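Local coordinates for galactose mutarotase related enzyme (Lactobacillus casei, PDB 3Q1N), which probably binds a carbohydrate and may catalyse the interconversion of sugar anomers, as a galactose mutarotase-like member of the aldose 1-epimerase family, at residues 89-97 / 109-117; 119-127 / 285-293. One frame throughout, in Å; residues are numbered along the deposited sequence. Where two conformers were deposited one is given.

Interaction 1: residues 89-97 / 109-117; sequences SAVTFTQHQ and YTLAVTYML. With EDO (1,2-ethanediol), chain T.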
ATOM      1  N   SER A  89      11.649  19.404   5.701  1.00 17.00           N
ATOM      2  CA  SER A  89      11.153  18.178   6.285  0.50 16.79           C
ATOM      3  C   SER A  89       9.802  17.714   5.730  1.00 16.57           C
ATOM      4  O   SER A  89       9.273  16.695   6.178  1.00 17.05           O
ATOM      5  CB  SER A  89      11.085  18.356   7.803  0.50 16.96           C
ATOM      6  OG  SER A  89      10.401  19.560   8.111  0.50 16.03           O
ATOM      7  N   ALA A  90       9.243  18.421   4.742  1.00 16.19           N
ATOM      8  CA  ALA A  90       7.928  18.050   4.186  1.00 15.66           C
ATOM      9  C   ALA A  90       7.838  18.461   2.722  1.00 15.48           C
ATOM     10  O   ALA A  90       8.509  19.413   2.277  1.00 17.39           O
ATOM     11  CB  ALA A  90       6.709  18.683   4.967  1.00 15.72           C
ATOM     12  N   VAL A  91       6.938  17.783   2.010  1.00 14.41           N
ATOM     13  CA  VAL A  91       6.712  18.095   0.617  1.00 14.40           C
ATOM     14  C   VAL A  91       5.383  17.548   0.177  1.00 13.90           C
ATOM     15  O   VAL A  91       4.934  16.525   0.703  1.00 14.93           O
ATOM     16  CB  VAL A  91       7.840  17.547  -0.281  1.00 14.05           C
ATOM     17  CG1 VAL A  91       7.932  16.022  -0.182  1.00 15.03           C
ATOM     18  CG2 VAL A  91       7.620  17.970  -1.772  1.00 14.32           C
ATOM     19  N   THR A  92       4.763  18.208  -0.811  1.00 14.40           N
ATOM     20  CA  THR A  92       3.453  17.799  -1.317  1.00 13.70           C
ATOM     21  C   THR A  92       3.575  17.499  -2.809  1.00 13.90           C
ATOM     22  O   THR A  92       4.246  18.243  -3.566  1.00 14.65           O
ATOM     23  CB  THR A  92       2.344  18.876  -1.054  1.00 13.49           C
ATOM     24  OG1 THR A  92       2.159  19.041   0.353  1.00 14.70           O
ATOM     25  CG2 THR A  92       1.003  18.481  -1.659  1.00 15.19           C
ATOM     26  N   PHE A  93       2.982  16.367  -3.198  1.00 13.61           N
ATOM     27  CA  PHE A  93       2.929  15.915  -4.581  1.00 14.02           C
ATOM     28  C   PHE A  93       1.490  15.858  -5.063  1.00 13.72           C
ATOM     29  O   PHE A  93       0.627  15.339  -4.371  1.00 14.28           O
ATOM     30  CB  PHE A  93       3.505  14.497  -4.680  1.00 13.87           C
ATOM     31  CG  PHE A  93       4.986  14.408  -4.466  1.00 14.08           C
ATOM     32  CD1 PHE A  93       5.861  14.592  -5.518  1.00 14.71           C
ATOM     33  CD2 PHE A  93       5.510  14.083  -3.219  1.00 14.74           C
ATOM     34  CE1 PHE A  93       7.249  14.477  -5.368  1.00 15.02           C
ATOM     35  CE2 PHE A  93       6.907  13.980  -3.023  1.00 15.37           C
ATOM     36  CZ  PHE A  93       7.796  14.178  -4.094  1.00 14.79           C
ATOM     37  N   THR A  94       1.223  16.321  -6.275  1.00 14.68           N
ATOM     38  CA  THR A  94      -0.126  16.380  -6.780  1.00 14.11           C
ATOM     39  C   THR A  94      -0.187  15.892  -8.215  1.00 14.03           C
ATOM     40  O   THR A  94       0.590  16.299  -9.057  1.00 13.77           O
ATOM     41  CB  THR A  94      -0.682  17.831  -6.743  1.00 14.66           C
ATOM     42  OG1 THR A  94      -0.584  18.364  -5.412  1.00 16.05           O
ATOM     43  CG2 THR A  94      -2.196  17.854  -7.133  1.00 15.15           C
ATOM     44  N   GLN A  95      -1.105  14.952  -8.449  1.00 13.60           N
ATOM     45  CA  GLN A  95      -1.402  14.436  -9.802  1.00 13.23           C
ATOM     46  C   GLN A  95      -2.862  14.709 -10.176  1.00 13.82           C
ATOM     47  O   GLN A  95      -3.764  14.618  -9.351  1.00 14.61           O
ATOM     48  CB  GLN A  95      -1.124  12.947  -9.837  1.00 12.94           C
ATOM     49  CG  GLN A  95      -1.255  12.333 -11.217  1.00 13.86           C
ATOM     50  CD  GLN A  95      -1.042  10.844 -11.189  1.00 14.88           C
ATOM     51  OE1 GLN A  95      -2.036  10.094 -11.031  1.00 14.35           O
ATOM     52  NE2 GLN A  95       0.203  10.381 -11.324  1.00 13.60           N
ATOM     53  N   HIS A  96      -3.085  14.988 -11.451  1.00 14.30           N
ATOM     54  CA  HIS A  96      -4.410  15.090 -12.037  1.00 14.59           C
ATOM     55  C   HIS A  96      -4.480  14.097 -13.202  1.00 14.67           C
ATOM     56  O   HIS A  96      -3.454  13.524 -13.635  1.00 13.61           O
ATOM     57  CB  HIS A  96      -4.602  16.511 -12.601  1.00 15.23           C
ATOM     58  CG  HIS A  96      -4.558  17.604 -11.577  1.00 17.28           C
ATOM     59  ND1 HIS A  96      -5.679  18.014 -10.878  1.00 20.14           N
ATOM     60  CD2 HIS A  96      -3.539  18.385 -11.141  1.00 19.99           C
ATOM     61  CE1 HIS A  96      -5.343  19.007 -10.052  1.00 22.00           C
ATOM     62  NE2 HIS A  96      -4.044  19.213 -10.154  1.00 20.10           N
ATOM     63  N   GLN A  97      -5.686  13.896 -13.720  1.00 13.88           N
ATOM     64  CA  GLN A  97      -5.910  13.101 -14.893  1.00 14.20           C
ATOM     65  C   GLN A  97      -5.130  13.621 -16.102  1.00 15.23           C
ATOM     66  O   GLN A  97      -4.744  14.787 -16.163  1.00 15.60           O
ATOM     67  CB  GLN A  97      -7.412  13.041 -15.228  1.00 14.98           C
ATOM     68  CG  GLN A  97      -8.007  14.288 -15.892  1.00 15.25           C
ATOM     69  CD  GLN A  97      -7.995  15.547 -15.059  1.00 15.97           C
ATOM     70  OE1 GLN A  97      -8.084  15.496 -13.845  1.00 13.63           O
ATOM     71  NE2 GLN A  97      -7.995  16.706 -15.726  1.00 16.94           N
ATOM     72  N   TYR A 109      -9.741  14.119 -11.726  1.00 13.11           N
ATOM     73  CA  TYR A 109      -9.409  13.894 -10.329  1.00 12.57           C
ATOM     74  C   TYR A 109      -8.210  14.674  -9.898  1.00 12.76           C
ATOM     75  O   TYR A 109      -7.373  15.080 -10.734  1.00 12.91           O
ATOM     76  CB  TYR A 109      -9.192  12.382 -10.041  1.00 13.26           C
ATOM     77  CG  TYR A 109      -7.909  11.794 -10.649  1.00 12.11           C
ATOM     78  CD1 TYR A 109      -6.663  11.933  -9.993  1.00 13.31           C
ATOM     79  CD2 TYR A 109      -7.926  11.151 -11.899  1.00 12.65           C
ATOM     80  CE1 TYR A 109      -5.528  11.408 -10.551  1.00 13.49           C
ATOM     81  CE2 TYR A 109      -6.781  10.646 -12.468  1.00 12.96           C
ATOM     82  CZ  TYR A 109      -5.581  10.763 -11.802  1.00 13.83           C
ATOM     83  OH  TYR A 109      -4.404  10.259 -12.369  1.00 14.09           O
ATOM     84  N   THR A 110      -8.090  14.808  -8.584  1.00 13.25           N
ATOM     85  CA  THR A 110      -6.833  15.241  -7.979  1.00 13.55           C
ATOM     86  C   THR A 110      -6.433  14.203  -6.943  1.00 13.99           C
ATOM     87  O   THR A 110      -7.257  13.756  -6.166  1.00 13.83           O
ATOM     88  CB  THR A 110      -6.919  16.601  -7.312  1.00 14.04           C
ATOM     89  OG1 THR A 110      -7.351  17.590  -8.248  1.00 14.78           O
ATOM     90  CG2 THR A 110      -5.538  17.030  -6.758  1.00 14.64           C
ATOM     91  N   LEU A 111      -5.161  13.779  -6.985  1.00 14.00           N
ATOM     92  CA  LEU A 111      -4.609  12.930  -5.972  1.00 14.12           C
ATOM     93  C   LEU A 111      -3.437  13.663  -5.383  1.00 14.41           C
ATOM     94  O   LEU A 111      -2.447  13.900  -6.064  1.00 14.72           O
ATOM     95  CB  LEU A 111      -4.182  11.569  -6.562  1.00 13.88           C
ATOM     96  CG  LEU A 111      -3.444  10.622  -5.643  1.00 15.92           C
ATOM     97  CD1 LEU A 111      -4.305  10.310  -4.389  1.00 17.83           C
ATOM     98  CD2 LEU A 111      -3.060   9.328  -6.426  1.00 16.86           C
ATOM     99  N   ALA A 112      -3.552  14.024  -4.106  1.00 13.83           N
ATOM    100  CA  ALA A 112      -2.525  14.805  -3.451  1.00 14.03           C
ATOM    101  C   ALA A 112      -1.972  13.999  -2.297  1.00 14.51           C
ATOM    102  O   ALA A 112      -2.710  13.338  -1.571  1.00 15.57           O
ATOM    103  CB  ALA A 112      -3.027  16.186  -2.994  1.00 14.37           C
ATOM    104  N   VAL A 113      -0.645  14.025  -2.167  1.00 14.26           N
ATOM    105  CA  VAL A 113       0.053  13.285  -1.127  0.50 14.06           C
ATOM    106  C   VAL A 113       1.078  14.213  -0.459  1.00 14.36           C
ATOM    107  O   VAL A 113       1.919  14.785  -1.157  1.00 14.61           O
ATOM    108  CB  VAL A 113       0.773  12.056  -1.773  0.50 13.84           C
ATOM    109  CG1 VAL A 113       1.344  11.112  -0.720  0.50 14.29           C
ATOM    110  CG2 VAL A 113      -0.173  11.327  -2.756  0.50 13.13           C
ATOM    111  N   THR A 114       1.036  14.345   0.869  1.00 14.61           N
ATOM    112  CA  THR A 114       1.975  15.162   1.598  1.00 15.31           C
ATOM    113  C   THR A 114       2.787  14.257   2.507  1.00 14.85           C
ATOM    114  O   THR A 114       2.200  13.443   3.227  1.00 15.78           O
ATOM    115  CB  THR A 114       1.265  16.284   2.401  1.00 16.17           C
ATOM    116  OG1 THR A 114       0.667  17.197   1.471  1.00 16.67           O
ATOM    117  CG2 THR A 114       2.281  17.051   3.307  1.00 17.67           C
ATOM    118  N   TYR A 115       4.122  14.361   2.388  1.00 15.23           N
ATOM    119  CA  TYR A 115       5.045  13.582   3.209  1.00 14.72           C
ATOM    120  C   TYR A 115       5.661  14.518   4.223  1.00 14.92           C
ATOM    121  O   TYR A 115       6.071  15.607   3.859  1.00 15.35           O
ATOM    122  CB  TYR A 115       6.149  12.974   2.372  1.00 14.63           C
ATOM    123  CG  TYR A 115       5.690  11.950   1.360  1.00 15.07           C
ATOM    124  CD1 TYR A 115       5.520  10.626   1.730  1.00 14.40           C
ATOM    125  CD2 TYR A 115       5.437  12.315   0.047  1.00 15.05           C
ATOM    126  CE1 TYR A 115       5.138   9.668   0.810  1.00 16.20           C
ATOM    127  CE2 TYR A 115       5.012  11.354  -0.881  1.00 15.52           C
ATOM    128  CZ  TYR A 115       4.865  10.046  -0.476  1.00 15.88           C
ATOM    129  OH  TYR A 115       4.439   9.066  -1.349  1.00 17.87           O
HETATM  130  N   MSE A 116       5.778  14.082   5.474  1.00 15.39           N
HETATM  131  CA  MSE A 116       6.479  14.870   6.466  0.67 15.70           C
HETATM  132  C   MSE A 116       7.221  13.957   7.444  1.00 15.87           C
HETATM  133  O   MSE A 116       6.639  12.998   7.979  1.00 16.35           O
HETATM  134  CB  MSE A 116       5.485  15.768   7.217  0.67 16.06           C
HETATM  135  CG  MSE A 116       6.171  16.743   8.145  0.67 14.71           C
HETATM  136 SE   MSE A 116       4.931  17.783   9.200  0.50 14.34          SE
HETATM  137  CE  MSE A 116       3.209  17.000   8.847  0.67 18.45           C
ATOM    138  N   LEU A 117       8.508  14.253   7.646  1.00 16.35           N
ATOM    139  CA  LEU A 117       9.313  13.568   8.649  1.00 15.71           C
ATOM    140  C   LEU A 117       9.184  14.297   9.985  1.00 16.58           C
ATOM    141  O   LEU A 117       9.158  15.545  10.041  1.00 16.80           O
ATOM    142  CB  LEU A 117      10.782  13.501   8.262  1.00 15.98           C
ATOM    143  CG  LEU A 117      11.109  12.546   7.127  1.00 15.90           C
ATOM    144  CD1 LEU A 117      12.530  12.832   6.572  1.00 18.16           C
ATOM    145  CD2 LEU A 117      10.822  11.027   7.566  1.00 14.85           C
TER
HETATM  146  C1  EDO T 312      -1.705  16.287   0.240  1.00 27.91           C
HETATM  147  O1  EDO T 312      -1.862  17.611   0.652  1.00 29.65           O
HETATM  148  C2  EDO T 312      -2.930  15.472   0.649  1.00 24.85           C
HETATM  149  O2  EDO T 312      -3.297  15.532   1.994  1.00 31.01           O

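Interaction 2: residues 119-127 / 285-293; sequences DGGLSVHYT and KQLALKVEL. With EDO (1,2-ethanediol), chain T.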
ATOM      1  N   ASP A 119       9.961  13.419  14.574  1.00 17.65           N
ATOM      2  CA  ASP A 119      10.777  12.564  15.443  1.00 19.12           C
ATOM      3  C   ASP A 119      10.367  11.086  15.414  1.00 18.94           C
ATOM      4  O   ASP A 119      11.158  10.193  15.673  1.00 20.82           O
ATOM      5  CB  ASP A 119      10.689  13.033  16.896  1.00 19.63           C
ATOM      6  CG  ASP A 119      11.554  14.226  17.174  1.00 22.27           C
ATOM      7  OD1 ASP A 119      12.391  14.574  16.323  1.00 21.51           O
ATOM      8  OD2 ASP A 119      11.377  14.819  18.280  1.00 22.63           O
ATOM      9  N   GLY A 120       9.093  10.827  15.165  1.00 18.30           N
ATOM     10  CA  GLY A 120       8.568   9.473  15.197  1.00 18.25           C
ATOM     11  C   GLY A 120       8.810   8.675  13.932  1.00 17.59           C
ATOM     12  O   GLY A 120       8.788   7.437  13.978  1.00 17.63           O
ATOM     13  N   GLY A 121       8.996   9.376  12.814  1.00 17.00           N
ATOM     14  CA  GLY A 121       9.080   8.749  11.502  1.00 17.11           C
ATOM     15  C   GLY A 121       8.445   9.570  10.400  1.00 16.50           C
ATOM     16  O   GLY A 121       8.604  10.806  10.359  1.00 16.49           O
ATOM     17  N   LEU A 122       7.705   8.889   9.505  1.00 15.78           N
ATOM     18  CA  LEU A 122       7.214   9.526   8.286  1.00 15.55           C
ATOM     19  C   LEU A 122       5.704   9.561   8.332  1.00 16.14           C
ATOM     20  O   LEU A 122       5.082   8.498   8.467  1.00 16.55           O
ATOM     21  CB  LEU A 122       7.619   8.711   7.061  1.00 15.55           C
ATOM     22  CG  LEU A 122       7.140   9.225   5.705  1.00 15.14           C
ATOM     23  CD1 LEU A 122       7.867  10.546   5.334  1.00 16.31           C
ATOM     24  CD2 LEU A 122       7.295   8.123   4.643  1.00 16.08           C
ATOM     25  N   SER A 123       5.118  10.746   8.267  1.00 16.13           N
ATOM     26  CA  SER A 123       3.652  10.902   8.177  0.50 15.90           C
ATOM     27  C   SER A 123       3.315  11.064   6.677  1.00 16.40           C
ATOM     28  O   SER A 123       4.093  11.672   5.939  1.00 16.36           O
ATOM     29  CB  SER A 123       3.231  12.138   8.975  0.50 16.31           C
ATOM     30  OG  SER A 123       3.542  12.020  10.368  0.50 15.13           O
ATOM     31  N   VAL A 124       2.210  10.495   6.231  1.00 15.33           N
ATOM     32  CA  VAL A 124       1.772  10.607   4.854  1.00 15.60           C
ATOM     33  C   VAL A 124       0.271  10.919   4.922  1.00 15.50           C
ATOM     34  O   VAL A 124      -0.475  10.214   5.614  1.00 16.19           O
ATOM     35  CB  VAL A 124       1.979   9.316   4.052  1.00 15.37           C
ATOM     36  CG1 VAL A 124       1.755   9.574   2.567  1.00 16.40           C
ATOM     37  CG2 VAL A 124       3.397   8.703   4.283  1.00 15.96           C
ATOM     38  N   HIS A 125      -0.154  11.977   4.232  1.00 14.92           N
ATOM     39  CA  HIS A 125      -1.561  12.352   4.170  0.50 15.03           C
ATOM     40  C   HIS A 125      -1.983  12.319   2.698  1.00 14.94           C
ATOM     41  O   HIS A 125      -1.287  12.886   1.842  1.00 15.88           O
ATOM     42  CB  HIS A 125      -1.786  13.761   4.780  0.50 15.10           C
ATOM     43  CG  HIS A 125      -1.734  13.806   6.286  0.50 15.79           C
ATOM     44  ND1 HIS A 125      -0.550  13.769   7.001  0.50 16.91           N
ATOM     45  CD2 HIS A 125      -2.724  13.900   7.213  0.50 16.88           C
ATOM     46  CE1 HIS A 125      -0.816  13.795   8.296  0.50 14.75           C
ATOM     47  NE2 HIS A 125      -2.124  13.910   8.453  0.50 14.99           N
ATOM     48  N   TYR A 126      -3.083  11.633   2.405  1.00 14.23           N
ATOM     49  CA  TYR A 126      -3.624  11.527   1.041  1.00 14.04           C
ATOM     50  C   TYR A 126      -4.930  12.289   0.949  1.00 14.13           C
ATOM     51  O   TYR A 126      -5.717  12.229   1.905  1.00 15.03           O
ATOM     52  CB  TYR A 126      -3.924  10.095   0.691  1.00 14.27           C
ATOM     53  CG  TYR A 126      -2.756   9.171   0.795  1.00 14.96           C
ATOM     54  CD1 TYR A 126      -2.466   8.544   2.022  1.00 16.66           C
ATOM     55  CD2 TYR A 126      -1.915   8.957  -0.289  1.00 15.79           C
ATOM     56  CE1 TYR A 126      -1.386   7.702   2.154  1.00 17.80           C
ATOM     57  CE2 TYR A 126      -0.815   8.077  -0.169  1.00 15.59           C
ATOM     58  CZ  TYR A 126      -0.560   7.486   1.049  1.00 17.34           C
ATOM     59  OH  TYR A 126       0.515   6.632   1.166  1.00 18.43           O
ATOM     60  N   THR A 127      -5.169  12.967  -0.180  1.00 12.79           N
ATOM     61  CA  THR A 127      -6.484  13.538  -0.465  1.00 13.13           C
ATOM     62  C   THR A 127      -6.831  13.181  -1.895  1.00 13.30           C
ATOM     63  O   THR A 127      -6.064  13.512  -2.819  1.00 13.97           O
ATOM     64  CB  THR A 127      -6.514  15.084  -0.349  1.00 13.71           C
ATOM     65  OG1 THR A 127      -6.078  15.498   0.974  1.00 13.56           O
ATOM     66  CG2 THR A 127      -7.912  15.607  -0.604  1.00 15.89           C
ATOM     67  N   LYS A 285     -12.005  12.582  -0.290  1.00 13.97           N
ATOM     68  CA  LYS A 285     -11.720  11.673   0.836  1.00 13.77           C
ATOM     69  C   LYS A 285     -10.310  11.938   1.282  1.00 14.40           C
ATOM     70  O   LYS A 285      -9.404  11.934   0.457  1.00 13.87           O
ATOM     71  CB  LYS A 285     -11.787  10.212   0.384  1.00 14.48           C
ATOM     72  CG  LYS A 285     -11.592   9.186   1.500  1.00 17.98           C
ATOM     73  CD  LYS A 285     -12.737   9.224   2.479  1.00 22.92           C
ATOM     74  CE  LYS A 285     -12.437   8.459   3.755  1.00 26.32           C
ATOM     75  NZ  LYS A 285     -13.763   8.372   4.482  1.00 27.95           N
ATOM     76  N   GLN A 286     -10.123  12.032   2.598  1.00 14.77           N
ATOM     77  CA  GLN A 286      -8.788  12.190   3.153  1.00 16.38           C
ATOM     78  C   GLN A 286      -8.431  10.971   4.008  1.00 16.12           C
ATOM     79  O   GLN A 286      -9.283  10.494   4.794  1.00 17.45           O
ATOM     80  CB  GLN A 286      -8.694  13.477   3.971  1.00 16.94           C
ATOM     81  CG  GLN A 286      -8.817  14.707   3.080  1.00 20.14           C
ATOM     82  CD  GLN A 286      -8.792  16.017   3.807  1.00 23.22           C
ATOM     83  OE1 GLN A 286      -7.946  16.246   4.699  1.00 25.65           O
ATOM     84  NE2 GLN A 286      -9.681  16.915   3.414  1.00 23.34           N
ATOM     85  N   LEU A 287      -7.195  10.502   3.870  1.00 16.20           N
ATOM     86  CA  LEU A 287      -6.666   9.359   4.609  0.50 16.54           C
ATOM     87  C   LEU A 287      -5.284   9.734   5.127  1.00 16.37           C
ATOM     88  O   LEU A 287      -4.534  10.395   4.407  1.00 16.83           O
ATOM     89  CB  LEU A 287      -6.543   8.150   3.688  0.50 16.99           C
ATOM     90  CG  LEU A 287      -7.823   7.632   3.019  0.50 17.78           C
ATOM     91  CD1 LEU A 287      -7.507   6.611   1.942  0.50 19.45           C
ATOM     92  CD2 LEU A 287      -8.752   7.025   4.075  0.50 18.20           C
ATOM     93  N   ALA A 288      -4.959   9.324   6.346  1.00 15.69           N
ATOM     94  CA  ALA A 288      -3.626   9.567   6.892  1.00 16.68           C
ATOM     95  C   ALA A 288      -3.019   8.266   7.355  1.00 16.14           C
ATOM     96  O   ALA A 288      -3.731   7.336   7.715  1.00 16.39           O
ATOM     97  CB  ALA A 288      -3.679  10.550   8.030  1.00 16.66           C
ATOM     98  N   LEU A 289      -1.694   8.188   7.318  1.00 16.20           N
ATOM     99  CA  LEU A 289      -0.958   7.114   8.003  1.00 16.63           C
ATOM    100  C   LEU A 289       0.356   7.647   8.568  1.00 16.66           C
ATOM    101  O   LEU A 289       0.805   8.742   8.202  1.00 16.84           O
ATOM    102  CB  LEU A 289      -0.688   5.921   7.077  1.00 17.29           C
ATOM    103  CG  LEU A 289       0.133   6.063   5.792  1.00 18.37           C
ATOM    104  CD1 LEU A 289       1.628   5.927   6.043  1.00 19.99           C
ATOM    105  CD2 LEU A 289      -0.335   5.046   4.724  1.00 18.31           C
ATOM    106  N   LYS A 290       0.968   6.862   9.458  1.00 16.53           N
ATOM    107  CA  LYS A 290       2.329   7.112   9.890  1.00 17.20           C
ATOM    108  C   LYS A 290       3.122   5.819   9.811  1.00 16.65           C
ATOM    109  O   LYS A 290       2.588   4.734  10.069  1.00 17.17           O
ATOM    110  CB  LYS A 290       2.398   7.639  11.324  1.00 18.34           C
ATOM    111  CG  LYS A 290       1.561   8.906  11.603  1.00 22.81           C
ATOM    112  CD  LYS A 290       1.762   9.429  13.059  1.00 27.41           C
ATOM    113  CE  LYS A 290       0.924  10.701  13.270  1.00 31.13           C
ATOM    114  NZ  LYS A 290       1.098  11.248  14.665  1.00 35.39           N
ATOM    115  N   VAL A 291       4.383   5.955   9.429  1.00 16.31           N
ATOM    116  CA  VAL A 291       5.349   4.851   9.504  1.00 16.10           C
ATOM    117  C   VAL A 291       6.255   5.240  10.681  1.00 16.46           C
ATOM    118  O   VAL A 291       7.045   6.169  10.567  1.00 16.57           O
ATOM    119  CB  VAL A 291       6.147   4.704   8.207  1.00 16.49           C
ATOM    120  CG1 VAL A 291       7.028   3.428   8.270  1.00 15.31           C
ATOM    121  CG2 VAL A 291       5.198   4.659   6.972  1.00 16.47           C
ATOM    122  N   GLU A 292       6.073   4.616  11.826  1.00 16.07           N
ATOM    123  CA  GLU A 292       6.955   4.858  12.966  1.00 16.63           C
ATOM    124  C   GLU A 292       8.257   4.105  12.744  1.00 16.85           C
ATOM    125  O   GLU A 292       8.246   2.907  12.411  1.00 17.57           O
ATOM    126  CB  GLU A 292       6.352   4.412  14.276  1.00 17.80           C
ATOM    127  CG  GLU A 292       4.915   4.885  14.538  1.00 19.47           C
ATOM    128  CD  GLU A 292       4.377   4.419  15.887  1.00 23.42           C
ATOM    129  OE1 GLU A 292       5.138   3.903  16.739  1.00 23.68           O
ATOM    130  OE2 GLU A 292       3.162   4.572  16.099  1.00 26.51           O
ATOM    131  N   LEU A 293       9.375   4.820  12.880  1.00 16.90           N
ATOM    132  CA  LEU A 293      10.689   4.298  12.520  1.00 17.09           C
ATOM    133  C   LEU A 293      11.470   4.008  13.806  1.00 18.85           C
ATOM    134  O   LEU A 293      11.910   4.944  14.470  1.00 19.10           O
ATOM    135  CB  LEU A 293      11.396   5.317  11.644  1.00 16.80           C
ATOM    136  CG  LEU A 293      10.718   5.566  10.295  1.00 15.20           C
ATOM    137  CD1 LEU A 293      11.546   6.608   9.521  1.00 17.08           C
ATOM    138  CD2 LEU A 293      10.543   4.202   9.483  1.00 14.49           C
TER
HETATM  139  C1  EDO T 312      -1.705  16.287   0.240  1.00 27.91           C
HETATM  140  O1  EDO T 312      -1.862  17.611   0.652  1.00 29.65           O
HETATM  141  C2  EDO T 312      -2.930  15.472   0.649  1.00 24.85           C
HETATM  142  O2  EDO T 312      -3.297  15.532   1.994  1.00 31.01           O
HETATM  143  O   HOH W   1      11.162   6.983  16.127  1.00 35.22           O

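Interaction 1: residues 89-97 / 109-117
Y109 lies across the backbone of H96 and Q97 and reaches the amide of Q95. Its CB turns CG in between the backbone N and the carbonyl carbon (chi1 71°), and this lays the ring against the other strand. Y109 CD2 meets Q97 CB at 3.9 Å. Y109 CE2 sits 3.6 Å from Q97 CA. Q97 N and H96 C stand over one face of the ring, offset toward its rim. Across the ring, Y109 CE1 passes 3.9 Å from Q95 O. At the tip, Y109 OH donates to Q95 OE1 at 2.7 Å, from above the plane of that carbonyl. Q95 is extended to reach it, and its NE2 bonds to A76 O. With an alanine in place of Y109, Q95 OE1 would probably lose its hydroxyl mate and a gap would open against H96 and Q97. Y109 N donates in turn to Q97 OE1 at 3.0 Å. F93 and Y115 share the buried face. F93 CD2 meets Y115 CE2 at 3.6 Å, rim to rim, with the ring planes at 80°. Y115 OH bonds to A19 O. On the opposite face, T94 CG2 and T110 CG2 press together at 3.5 Å. T110 OG1 bonds to D131. Paired backbone bonds join the antiparallel strands at V91-Y115, F93-V113 and Q95-L111. Strands with one buried, mostly apolar face and one more open, mixed face build the beta-sandwich of the galactose mutarotase-like fold.

Interaction 2: residues 119-127 / 285-293
Strands 121-127 and 285-293 run antiparallel at 170°, with hydrogen-bonded pairs at L122-V291, V124-L289 and Y126-L287. L289 carries the buried face. Its CG lies between the backbone N and the carbonyl carbon (chi1 60°), and the two branches part toward different neighbours. L289 CD1 lies alongside V124 CG2 at 3.7 Å. L289 CD2 comes to the edge of the Y126 ring, 3.8 Å from Y126 CE1. F142 of strand 136-147 packs on both Y126 and L289, and F236 touches them too. These strands lie in the middle of the large antiparallel sheet of the mutarotase-like beta-sandwich, and their apolar face turns to its interior. On the outer face, A288 CB stands over the H125 ring as a CH-pi contact, 3.9 Å from the centroid. T127 and Q286 lie side by side, with T127 OG1 3.5 Å from Q286 CG. The same OG1 bonds to a bound ethanediol through its O2. Near the turn, L293 N donates to G120 O at 2.9 Å. L293 CG rests 3.8 Å from G121 CA, on a glycine where a CB would run into V291 O. E292 faces away, and its OE2 forms a salt bridge with K217.

From the N terminus, the chain first lays down strands 2-6 and 10-15, which later pack on the buried face of interaction 1. Several strands later, after 82-84, comes strand 90-96. A short connection with helix 99-104 leads back to 109-118, so interaction 1 closes a small loop. A tight turn then brings in strand 121-130. Interaction 2 closes a far longer loop of 157 residues, which holds strand 136-147 of another sheet, and strands 160-164, 195-197, 217-221 and 229-232 on the far side of the large sheet. The last strand inserts between 121-130 and 229-232. The two contacts are in series, neither enclosing the other. Strands 109-118 and 121-130 join them side by side, through bonds such as M116 O to S123 N.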